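Side-chain contact in alanine dehydrogenase (Archaeoglobus fulgidus, PDB 1OMO), which catalyses the reversible NAD-dependent oxidative deamination of alanine to pyruvate and ammonium, working as a homodimer: residues N22-E25 with E26-L30. Residues are numbered along the deposited sequence; the frame is centred on the assembly and turned at random.
Sequences NAVE and EAFRL
Val24 lays its CG1 methyl against the CD2-CE2 side of the Phe28 ring, CG1 standing 3.5 Å from CE2, and the two side chains run alongside each other in the same direction. Both torsions serve this meeting: the methyl is anti to the backbone N of Val24 (chi1 173°), while the ring, with CG anti to the carbonyl carbon of Phe28 (chi1 -78°), leans back over the preceding turn, bringing CD2 within 3.4 Å of Val24 O. Val24 O also accepts the N-H of Phe28, with 3.0 Å between Phe28 N and that oxygen, one of four successive helix bonds in which the amides of 26-29 donate to the carbonyl oxygens four residues earlier. Such a pair is a worked example of i, i+4 apolar contact in an amphipathic alpha helix, here helix 17-32, whose Val24 meets Arg108, an NAD-binding residue of helix 102-120, while Phe28 reaches Gln296 of helix 294-311 and Ile268 and Ile272 of helix 268-273. Were Phe28 cut back to an alanine, the CG1 methyl of Val24 would probably lose its aromatic neighbour and a gap open toward those isoleucines. Ala23 and Ala27 are buried too, and both touch Ala299. The more exposed flank is polar: Glu26 OE1 forms an i, i+3 salt bridge with Arg29 NH1 at 2.7 Å, whereas Glu25 is extended and its OE2 is hydrogen-bonded to the hydroxyl of Tyr119.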
ATOM      1  N   ASN A  22      -9.432  13.323 -19.664  1.00 21.34           N
ATOM      2  CA  ASN A  22      -8.154  13.870 -20.087  1.00 24.43           C
ATOM      3  C   ASN A  22      -7.015  13.341 -19.240  1.00 21.54           C
ATOM      4  O   ASN A  22      -5.951  13.045 -19.769  1.00 22.17           O
ATOM      5  CB  ASN A  22      -8.166  15.392 -20.011  1.00 27.24           C
ATOM      6  CG  ASN A  22      -8.885  16.011 -21.178  1.00 32.59           C
ATOM      7  OD1 ASN A  22      -9.332  17.161 -21.111  1.00 35.84           O
ATOM      8  ND2 ASN A  22      -9.000  15.253 -22.270  1.00 34.91           N
ATOM      9  N   ALA A  23      -7.262  13.240 -17.935  1.00 18.74           N
ATOM     10  CA  ALA A  23      -6.274  12.762 -16.977  1.00 18.45           C
ATOM     11  C   ALA A  23      -5.942  11.296 -17.185  1.00 17.92           C
ATOM     12  O   ALA A  23      -4.777  10.910 -17.163  1.00 20.11           O
ATOM     13  CB  ALA A  23      -6.777  12.990 -15.539  1.00 18.14           C
ATOM     14  N   VAL A  24      -6.960  10.481 -17.417  1.00 16.00           N
ATOM     15  CA  VAL A  24      -6.735   9.059 -17.612  1.00 17.76           C
ATOM     16  C   VAL A  24      -5.999   8.795 -18.918  1.00 17.50           C
ATOM     17  O   VAL A  24      -5.134   7.920 -18.991  1.00 17.83           O
ATOM     18  CB  VAL A  24      -8.086   8.262 -17.554  1.00 17.41           C
ATOM     19  CG1 VAL A  24      -7.883   6.791 -17.928  1.00 20.15           C
ATOM     20  CG2 VAL A  24      -8.643   8.343 -16.156  1.00 17.65           C
ATOM     21  N   GLU A  25      -6.313   9.575 -19.946  1.00 19.24           N
ATOM     22  CA  GLU A  25      -5.640   9.421 -21.233  1.00 19.26           C
ATOM     23  C   GLU A  25      -4.141   9.753 -21.111  1.00 20.15           C
ATOM     24  O   GLU A  25      -3.267   8.995 -21.583  1.00 19.83           O
ATOM     25  CB  GLU A  25      -6.296  10.320 -22.280  1.00 20.05           C
ATOM     26  CG  GLU A  25      -5.654  10.208 -23.681  1.00 24.05           C
ATOM     27  CD  GLU A  25      -6.563  10.753 -24.772  1.00 27.39           C
ATOM     28  OE1 GLU A  25      -7.278  11.743 -24.518  1.00 31.85           O
ATOM     29  OE2 GLU A  25      -6.560  10.214 -25.889  1.00 30.05           O
ATOM     30  N   GLU A  26      -3.834  10.875 -20.460  1.00 20.01           N
ATOM     31  CA  GLU A  26      -2.424  11.282 -20.282  1.00 18.94           C
ATOM     32  C   GLU A  26      -1.695  10.268 -19.379  1.00 17.81           C
ATOM     33  O   GLU A  26      -0.540   9.931 -19.606  1.00 17.43           O
ATOM     34  CB  GLU A  26      -2.374  12.715 -19.720  1.00 18.36           C
ATOM     35  CG  GLU A  26      -0.997  13.284 -19.480  1.00 22.47           C
ATOM     36  CD  GLU A  26      -0.124  13.395 -20.737  1.00 24.49           C
ATOM     37  OE1 GLU A  26       0.984  13.951 -20.613  1.00 25.16           O
ATOM     38  OE2 GLU A  26      -0.525  12.949 -21.839  1.00 26.11           O
ATOM     39  N   ALA A  27      -2.389   9.759 -18.364  1.00 18.39           N
ATOM     40  CA  ALA A  27      -1.803   8.761 -17.477  1.00 18.12           C
ATOM     41  C   ALA A  27      -1.389   7.561 -18.297  1.00 18.22           C
ATOM     42  O   ALA A  27      -0.290   7.062 -18.139  1.00 19.41           O
ATOM     43  CB  ALA A  27      -2.814   8.321 -16.417  1.00 20.26           C
ATOM     44  N   PHE A  28      -2.263   7.072 -19.168  1.00 18.16           N
ATOM     45  CA  PHE A  28      -1.873   5.917 -19.979  1.00 20.02           C
ATOM     46  C   PHE A  28      -0.675   6.271 -20.858  1.00 20.32           C
ATOM     47  O   PHE A  28       0.271   5.498 -20.976  1.00 21.07           O
ATOM     48  CB  PHE A  28      -2.998   5.450 -20.902  1.00 22.85           C
ATOM     49  CG  PHE A  28      -4.052   4.650 -20.224  1.00 25.18           C
ATOM     50  CD1 PHE A  28      -3.707   3.642 -19.322  1.00 27.67           C
ATOM     51  CD2 PHE A  28      -5.387   4.911 -20.461  1.00 26.30           C
ATOM     52  CE1 PHE A  28      -4.689   2.917 -18.662  1.00 26.99           C
ATOM     53  CE2 PHE A  28      -6.374   4.190 -19.806  1.00 27.82           C
ATOM     54  CZ  PHE A  28      -6.018   3.193 -18.902  1.00 27.65           C
ATOM     55  N   ARG A  29      -0.740   7.432 -21.498  1.00 20.22           N
ATOM     56  CA  ARG A  29       0.339   7.883 -22.368  1.00 21.07           C
ATOM     57  C   ARG A  29       1.665   7.907 -21.572  1.00 21.47           C
ATOM     58  O   ARG A  29       2.646   7.251 -21.963  1.00 18.83           O
ATOM     59  CB  ARG A  29      -0.020   9.265 -22.921  1.00 23.96           C
ATOM     60  CG  ARG A  29       0.958   9.805 -23.934  1.00 28.69           C
ATOM     61  CD  ARG A  29       0.657  11.273 -24.273  1.00 29.56           C
ATOM     62  NE  ARG A  29       1.909  11.929 -24.636  1.00 33.90           N
ATOM     63  CZ  ARG A  29       2.705  12.584 -23.791  1.00 35.14           C
ATOM     64  NH1 ARG A  29       2.381  12.704 -22.505  1.00 35.22           N
ATOM     65  NH2 ARG A  29       3.866  13.079 -24.228  1.00 37.13           N
ATOM     66  N   LEU A  30       1.688   8.615 -20.437  1.00 21.24           N
ATOM     67  CA  LEU A  30       2.908   8.677 -19.613  1.00 23.07           C
ATOM     68  C   LEU A  30       3.444   7.305 -19.164  1.00 23.18           C
ATOM     69  O   LEU A  30       4.637   7.045 -19.268  1.00 25.38           O
ATOM     70  CB  LEU A  30       2.693   9.562 -18.382  1.00 21.43           C
ATOM     71  CG  LEU A  30       2.434  11.037 -18.678  1.00 23.74           C
ATOM     72  CD1 LEU A  30       1.965  11.743 -17.437  1.00 21.97           C
ATOM     73  CD2 LEU A  30       3.716  11.679 -19.221  1.00 21.61           C
TER